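Endonuclease NucS (Thermococcus kodakarensis KOD1, PDB 5GKE) acts as a mismatch restriction endonuclease, a DNA-cutting hydrolase captured here in complex with double-stranded DNA. Local coordinates at residues Glu137-Asn142 with Leu178-Arg183; Glu144-Gly149 with Arg209-Ala214. The protein carries 1 engineered substitution. All coordinates share one frame; numbering follows the deposited sequence.

In the fold
Both interactions lie in the C-terminal nuclease domain, of the PD-(D/E)XK class, and their centres are about 9 Å apart. Along the chain their segments come in crossed order: 137-142, 144-149, 178-183, 209-214. Helix 132-141 and the loop after it thus cover two neighbouring parallel strands of one mixed sheet, 175-180 in interaction 1 and 208-214 in interaction 2. These strands are joined through helix 187-204 as a beta-alpha-beta crossover and tied by backbone bonds such as V213 N to E179 O, 2.7 Å. I146 touches both I139 and L178, making one continuous apolar layer against one face of the sheet, whose strand 175-180 also carries the magnesium ligand E179.

Interaction 1 of 2, residues Glu137-Asn142 with Leu178-Arg183. With MG (magnesium ion), chain E; nucleotides of chain C.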
loop_
_atom_site.group_PDB
_atom_site.type_symbol
_atom_site.label_atom_id
_atom_site.label_comp_id
_atom_site.label_asym_id
_atom_site.label_seq_id
_atom_site.Cartn_x
_atom_site.Cartn_y
_atom_site.Cartn_z
ATOM N N GLU A 137 -3.599 5.026 -23.261
ATOM C CA GLU A 137 -3.090 5.924 -24.309
ATOM C C GLU A 137 -2.606 5.184 -25.553
ATOM O O GLU A 137 -2.839 5.618 -26.674
ATOM C CB GLU A 137 -1.960 6.805 -23.759
ATOM C CG GLU A 137 -2.458 7.851 -22.752
ATOM C CD GLU A 137 -1.350 8.558 -21.999
ATOM O OE1 GLU A 137 -0.193 8.551 -22.477
ATOM O OE2 GLU A 137 -1.640 9.117 -20.917
ATOM N N LEU A 138 -1.950 4.055 -25.357
ATOM C CA LEU A 138 -1.539 3.242 -26.482
ATOM C C LEU A 138 -2.763 2.811 -27.268
ATOM O O LEU A 138 -2.789 2.890 -28.492
ATOM C CB LEU A 138 -0.755 2.020 -26.009
ATOM C CG LEU A 138 -0.337 1.041 -27.102
ATOM C CD1 LEU A 138 0.358 1.777 -28.214
ATOM C CD2 LEU A 138 0.584 0.003 -26.528
ATOM N N ILE A 139 -3.784 2.368 -26.548
ATOM C CA ILE A 139 -4.949 1.792 -27.188
ATOM C C ILE A 139 -5.736 2.851 -27.963
ATOM O O ILE A 139 -6.311 2.562 -29.002
ATOM C CB ILE A 139 -5.828 1.081 -26.151
ATOM C CG1 ILE A 139 -5.079 -0.155 -25.640
ATOM C CG2 ILE A 139 -7.147 0.662 -26.764
ATOM C CD1 ILE A 139 -5.772 -0.927 -24.534
ATOM N N PHE A 140 -5.725 4.090 -27.495
ATOM C CA PHE A 140 -6.360 5.153 -28.261
ATOM C C PHE A 140 -5.521 5.531 -29.497
ATOM O O PHE A 140 -6.065 5.714 -30.584
ATOM C CB PHE A 140 -6.625 6.369 -27.366
ATOM C CG PHE A 140 -7.919 6.274 -26.605
ATOM C CD1 PHE A 140 -8.031 5.438 -25.507
ATOM C CD2 PHE A 140 -9.038 6.992 -27.010
ATOM C CE1 PHE A 140 -9.234 5.320 -24.819
ATOM C CE2 PHE A 140 -10.234 6.880 -26.327
ATOM C CZ PHE A 140 -10.331 6.041 -25.227
ATOM N N GLU A 141 -4.202 5.623 -29.338
ATOM C CA GLU A 141 -3.309 5.882 -30.469
ATOM C C GLU A 141 -3.405 4.779 -31.511
ATOM O O GLU A 141 -3.389 5.054 -32.703
ATOM C CB GLU A 141 -1.852 5.998 -30.014
ATOM C CG GLU A 141 -1.508 7.232 -29.200
ATOM C CD GLU A 141 -0.032 7.255 -28.795
ATOM O OE1 GLU A 141 0.808 6.675 -29.524
ATOM O OE2 GLU A 141 0.291 7.843 -27.741
ATOM N N ASN A 142 -3.494 3.534 -31.054
ATOM C CA ASN A 142 -3.473 2.370 -31.943
ATOM C C ASN A 142 -4.483 1.291 -31.582
ATOM O O ASN A 142 -4.089 0.222 -31.112
ATOM C CB ASN A 142 -2.084 1.722 -31.950
ATOM C CG ASN A 142 -1.035 2.596 -32.586
ATOM O OD1 ASN A 142 -0.298 3.302 -31.893
ATOM N ND2 ASN A 142 -0.951 2.552 -33.913
ATOM N N LEU A 178 -13.307 -2.664 -22.231
ATOM C CA LEU A 178 -11.954 -3.140 -21.952
ATOM C C LEU A 178 -11.680 -2.987 -20.464
ATOM O O LEU A 178 -11.997 -1.944 -19.874
ATOM C CB LEU A 178 -10.904 -2.370 -22.737
ATOM C CG LEU A 178 -10.907 -2.318 -24.260
ATOM C CD1 LEU A 178 -9.612 -1.637 -24.703
ATOM C CD2 LEU A 178 -11.048 -3.706 -24.880
ATOM N N GLU A 179 -11.136 -4.040 -19.854
ATOM C CA GLU A 179 -10.527 -3.934 -18.533
ATOM C C GLU A 179 -9.016 -4.143 -18.674
ATOM O O GLU A 179 -8.573 -5.155 -19.214
ATOM C CB GLU A 179 -11.132 -4.940 -17.556
ATOM C CG GLU A 179 -10.451 -4.964 -16.177
ATOM C CD GLU A 179 -10.575 -3.656 -15.397
ATOM O OE1 GLU A 179 -9.887 -3.515 -14.362
ATOM O OE2 GLU A 179 -11.367 -2.770 -15.797
ATOM N N LEU A 180 -8.237 -3.164 -18.227
ATOM C CA LEU A 180 -6.784 -3.204 -18.377
ATOM C C LEU A 180 -6.117 -3.571 -17.069
ATOM O O LEU A 180 -6.593 -3.186 -15.992
ATOM C CB LEU A 180 -6.236 -1.857 -18.852
ATOM C CG LEU A 180 -7.017 -1.099 -19.920
ATOM C CD1 LEU A 180 -6.340 0.248 -20.254
ATOM C CD2 LEU A 180 -7.182 -1.962 -21.162
ATOM N N LYS A 181 -5.024 -4.326 -17.172
ATOM C CA LYS A 181 -4.110 -4.562 -16.052
ATOM C C LYS A 181 -2.679 -4.500 -16.534
ATOM O O LYS A 181 -2.317 -5.192 -17.495
ATOM C CB LYS A 181 -4.362 -5.913 -15.386
ATOM C CG LYS A 181 -5.704 -6.020 -14.702
ATOM C CD LYS A 181 -5.863 -4.998 -13.590
ATOM C CE LYS A 181 -7.310 -4.958 -13.120
ATOM N NZ LYS A 181 -7.632 -3.776 -12.284
ATOM N N ARG A 182 -1.864 -3.700 -15.848
ATOM C CA ARG A 182 -0.448 -3.531 -16.195
ATOM C C ARG A 182 0.360 -4.770 -15.838
ATOM O O ARG A 182 1.482 -4.942 -16.281
ATOM C CB ARG A 182 0.152 -2.294 -15.490
ATOM C CG ARG A 182 0.219 -2.369 -13.963
ATOM C CD ARG A 182 1.120 -1.264 -13.386
ATOM N NE ARG A 182 2.348 -1.180 -14.167
ATOM C CZ ARG A 182 3.371 -2.017 -14.031
ATOM N NH1 ARG A 182 3.337 -2.969 -13.115
ATOM N NH2 ARG A 182 4.429 -1.893 -14.804
ATOM N N ARG A 183 -0.223 -5.630 -15.019
ATOM C CA ARG A 183 0.467 -6.823 -14.589
ATOM C C ARG A 183 -0.483 -8.002 -14.746
ATOM O O ARG A 183 -1.638 -7.820 -15.145
ATOM C CB ARG A 183 0.952 -6.668 -13.141
ATOM C CG ARG A 183 -0.159 -6.526 -12.120
ATOM C CD ARG A 183 0.365 -6.342 -10.706
ATOM N NE ARG A 183 -0.585 -6.870 -9.719
ATOM C CZ ARG A 183 -0.409 -6.838 -8.399
ATOM N NH1 ARG A 183 0.684 -6.295 -7.883
ATOM N NH2 ARG A 183 -1.330 -7.353 -7.589
HETATM MG MG MG E . -10.319 -1.194 -14.087
ATOM P P DG C 9 2.820 -3.103 -9.450
ATOM O OP1 DG C 9 2.911 -4.580 -9.486
ATOM O OP2 DG C 9 2.244 -2.361 -10.588
ATOM O "O5'" DG C 9 2.028 -2.709 -8.126
ATOM C "C5'" DG C 9 2.347 -3.348 -6.901
ATOM C "C4'" DG C 9 2.709 -2.329 -5.832
ATOM O "O4'" DG C 9 1.555 -1.512 -5.524
ATOM C "C3'" DG C 9 3.195 -2.940 -4.520
ATOM O "O3'" DG C 9 4.584 -2.670 -4.352
ATOM C "C2'" DG C 9 2.368 -2.264 -3.429
ATOM C "C1'" DG C 9 1.181 -1.677 -4.178
ATOM N N9 DG C 9 -0.046 -2.472 -4.118
ATOM C C8 DG C 9 -0.702 -3.063 -5.177
ATOM N N7 DG C 9 -1.811 -3.675 -4.831
ATOM C C5 DG C 9 -1.900 -3.466 -3.456
ATOM C C6 DG C 9 -2.883 -3.895 -2.526
ATOM O O6 DG C 9 -3.914 -4.570 -2.735
ATOM N N1 DG C 9 -2.582 -3.476 -1.237
ATOM C C2 DG C 9 -1.478 -2.734 -0.884
ATOM N N2 DG C 9 -1.369 -2.419 0.418
ATOM N N3 DG C 9 -0.547 -2.326 -1.741
ATOM C C4 DG C 9 -0.818 -2.728 -3.004
ATOM P P DC C 6 -8.505 -0.745 -11.255
ATOM O OP1 DC C 6 -8.427 -1.375 -12.592
ATOM O OP2 DC C 6 -8.669 -1.605 -10.065
ATOM O "O5'" DC C 6 -7.176 0.119 -11.090
ATOM C "C5'" DC C 6 -6.877 1.107 -12.064
ATOM C "C4'" DC C 6 -5.650 1.901 -11.681
ATOM O "O4'" DC C 6 -5.818 2.455 -10.355
ATOM C "C3'" DC C 6 -4.353 1.110 -11.632
ATOM O "O3'" DC C 6 -3.287 1.972 -11.987
ATOM C "C2'" DC C 6 -4.281 0.696 -10.167
ATOM C "C1'" DC C 6 -4.814 1.951 -9.496
ATOM N N1 DC C 6 -5.429 1.736 -8.148
ATOM C C2 DC C 6 -4.930 2.433 -7.044
ATOM O O2 DC C 6 -3.962 3.184 -7.196
ATOM N N3 DC C 6 -5.512 2.254 -5.833
ATOM C C4 DC C 6 -6.562 1.427 -5.711
ATOM N N4 DC C 6 -7.106 1.278 -4.496
ATOM C C5 DC C 6 -7.091 0.714 -6.828
ATOM C C6 DC C 6 -6.504 0.902 -8.016
#
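I139, on helix 132-141, sets its tip against L178 and L180 on strand 175-180, the strand that carries the E-x-K half of the PD-(D/E)XK nuclease motif. The isoleucine can be followed outward from its branch point. CB serves as the fork. One branch, CG2, lies anti to the backbone N and comes within 4.0 Å of L178 CD1. The other, CG1, is the stem that carries the terminal methyl: with chi2 at 176° the chain runs straight out, so that CD1 meets L180 CD2 at 3.8 Å and L178 CD1 at 3.9 Å, the side chains reaching toward each other tip to tip.

Between these leucines and after them, E179 and K181 pack instead on helix 187-204. E179 holds the magnesium ion through both carboxylate oxygens, OE1 at 2.4 Å from the metal, and OP1 of DC6 of DNA chain C is a further ligand; Q192 belongs to the same metal site. K181 NZ donates to that phosphate oxygen, DC6 OP1, and makes a salt bridge to E179 OE1 at 3.1 Å, its hydrogen bond being weak. Beyond the strand, two arginines share the phosphate of DG9 of DNA chain C. R182 NH1 reaches OP2 obliquely in a weak bond, while R182 NH2 bonds R44 O of the second subunit. R183 NH1 meets DG9 OP1 at 3.2 Å, in the guanidinium plane and nearly straight at 165°.

Interaction 2 of 2, residues Glu144-Gly149 with Arg209-Ala214; sequences EVIEPG and RGILVA
The carboxylate of E147 and the guanidinium of R209 meet edge to edge, their planes only 18° apart, in an end-on, bidentate salt bridge that joins the loop after helix 132-141 to strand 208-214 of the PD-(D/E)XK sheet. E147 CD lies in the guanidinium plane, facing the edge formed by NH1 and NH2. The grip is lopsided: E147 OE1 takes both R209 NH1, at 2.6 Å, and R209 NH2, at 2.8 Å, whereas OE2 receives R209 NH2, at 3.0 Å. All three come in on the syn sides of the oxygens, about 20° out of the carboxylate plane. An extended E147 chain brings the group there, its CG lying between the backbone N and carbonyl carbon (chi1 73°). R209 has two further acidic partners, D170 at NH1 and E231 at NE. A leucine in place of E147 would probably cost R209 its two-nitrogen partner and leave the guanidinium to its other acids, freer to turn.

Next to this charged pair the contact becomes apolar and buried. I146 CG2 lies 4.1 Å from I211 CD1, the two side chains crossing obliquely. Further along the strand V213 meets I146 at about a right angle, its CG2 3.9 Å from I146 CD1.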
loop_
_atom_site.group_PDB
_atom_site.type_symbol
_atom_site.label_atom_id
_atom_site.label_comp_id
_atom_site.label_asym_id
_atom_site.label_seq_id
_atom_site.Cartn_x
_atom_site.Cartn_y
_atom_site.Cartn_z
ATOM N N GLU A 144 -5.903 -0.967 -33.073
ATOM C CA GLU A 144 -5.744 -2.284 -33.688
ATOM C C GLU A 144 -4.905 -3.225 -32.827
ATOM O O GLU A 144 -4.859 -4.424 -33.105
ATOM C CB GLU A 144 -5.128 -2.162 -35.087
ATOM C CG GLU A 144 -3.688 -1.674 -35.113
ATOM C CD GLU A 144 -3.555 -0.187 -34.811
ATOM O OE1 GLU A 144 -4.599 0.509 -34.751
ATOM O OE2 GLU A 144 -2.404 0.283 -34.638
ATOM N N VAL A 145 -4.249 -2.696 -31.787
ATOM C CA VAL A 145 -3.598 -3.553 -30.788
ATOM C C VAL A 145 -4.640 -4.449 -30.100
ATOM O O VAL A 145 -4.315 -5.512 -29.584
ATOM C CB VAL A 145 -2.826 -2.747 -29.699
ATOM C CG1 VAL A 145 -1.799 -1.869 -30.324
ATOM C CG2 VAL A 145 -3.774 -1.912 -28.854
ATOM N N ILE A 146 -5.893 -4.008 -30.102
ATOM C CA ILE A 146 -6.993 -4.793 -29.574
ATOM C C ILE A 146 -7.493 -5.736 -30.665
ATOM O O ILE A 146 -7.438 -6.964 -30.526
ATOM C CB ILE A 146 -8.119 -3.876 -29.060
ATOM C CG1 ILE A 146 -7.587 -2.992 -27.932
ATOM C CG2 ILE A 146 -9.299 -4.682 -28.571
ATOM C CD1 ILE A 146 -7.031 -3.782 -26.766
ATOM N N GLU A 147 -7.970 -5.146 -31.753
ATOM C CA GLU A 147 -8.345 -5.885 -32.951
ATOM C C GLU A 147 -8.760 -4.881 -34.020
ATOM O O GLU A 147 -9.064 -3.732 -33.696
ATOM C CB GLU A 147 -9.464 -6.887 -32.662
ATOM C CG GLU A 147 -10.839 -6.297 -32.442
ATOM C CD GLU A 147 -11.774 -7.328 -31.846
ATOM O OE1 GLU A 147 -13.005 -7.138 -31.879
ATOM O OE2 GLU A 147 -11.262 -8.349 -31.338
ATOM N N PRO A 148 -8.739 -5.292 -35.300
ATOM C CA PRO A 148 -9.075 -4.350 -36.376
ATOM C C PRO A 148 -10.527 -3.902 -36.310
ATOM O O PRO A 148 -11.400 -4.694 -35.963
ATOM C CB PRO A 148 -8.815 -5.161 -37.653
ATOM C CG PRO A 148 -7.927 -6.283 -37.235
ATOM C CD PRO A 148 -8.340 -6.606 -35.833
ATOM N N GLY A 149 -10.777 -2.641 -36.626
ATOM C CA GLY A 149 -12.127 -2.118 -36.600
ATOM C C GLY A 149 -12.615 -1.868 -35.188
ATOM O O GLY A 149 -13.821 -1.758 -34.951
ATOM N N ARG A 209 -19.520 -6.954 -25.645
ATOM C CA ARG A 209 -18.341 -7.807 -25.460
ATOM C C ARG A 209 -17.454 -7.266 -24.339
ATOM O O ARG A 209 -17.256 -6.054 -24.253
ATOM C CB ARG A 209 -17.519 -7.889 -26.735
ATOM C CG ARG A 209 -18.156 -8.647 -27.869
ATOM C CD ARG A 209 -17.403 -8.358 -29.152
ATOM N NE ARG A 209 -16.025 -8.839 -29.105
ATOM C CZ ARG A 209 -15.045 -8.364 -29.863
ATOM N NH1 ARG A 209 -15.295 -7.370 -30.699
ATOM N NH2 ARG A 209 -13.811 -8.862 -29.772
ATOM N N GLY A 210 -17.008 -8.135 -23.429
ATOM C CA GLY A 210 -15.939 -7.789 -22.506
ATOM C C GLY A 210 -14.573 -8.285 -22.935
ATOM O O GLY A 210 -14.422 -9.429 -23.373
ATOM N N ILE A 211 -13.545 -7.481 -22.711
ATOM C CA ILE A 211 -12.202 -7.925 -23.045
ATOM C C ILE A 211 -11.243 -7.570 -21.928
ATOM O O ILE A 211 -11.129 -6.406 -21.541
ATOM C CB ILE A 211 -11.682 -7.307 -24.349
ATOM C CG1 ILE A 211 -12.655 -7.542 -25.500
ATOM C CG2 ILE A 211 -10.308 -7.872 -24.684
ATOM C CD1 ILE A 211 -12.075 -7.162 -26.850
ATOM N N LEU A 212 -10.569 -8.582 -21.402
ATOM C CA LEU A 212 -9.527 -8.357 -20.421
ATOM C C LEU A 212 -8.223 -8.146 -21.169
ATOM O O LEU A 212 -7.854 -8.929 -22.039
ATOM C CB LEU A 212 -9.411 -9.527 -19.443
ATOM C CG LEU A 212 -8.333 -9.411 -18.360
ATOM C CD1 LEU A 212 -8.397 -8.091 -17.628
ATOM C CD2 LEU A 212 -8.516 -10.521 -17.384
ATOM N N VAL A 213 -7.545 -7.061 -20.856
ATOM C CA VAL A 213 -6.337 -6.722 -21.573
ATOM C C VAL A 213 -5.213 -6.634 -20.546
ATOM O O VAL A 213 -5.189 -5.741 -19.700
ATOM C CB VAL A 213 -6.516 -5.391 -22.361
ATOM C CG1 VAL A 213 -5.264 -5.031 -23.131
ATOM C CG2 VAL A 213 -7.702 -5.496 -23.301
ATOM N N ALA A 214 -4.291 -7.581 -20.608
ATOM C CA ALA A 214 -3.205 -7.645 -19.647
ATOM C C ALA A 214 -2.043 -8.413 -20.268
ATOM O O ALA A 214 -2.174 -8.948 -21.362
ATOM C CB ALA A 214 -3.688 -8.314 -18.365
#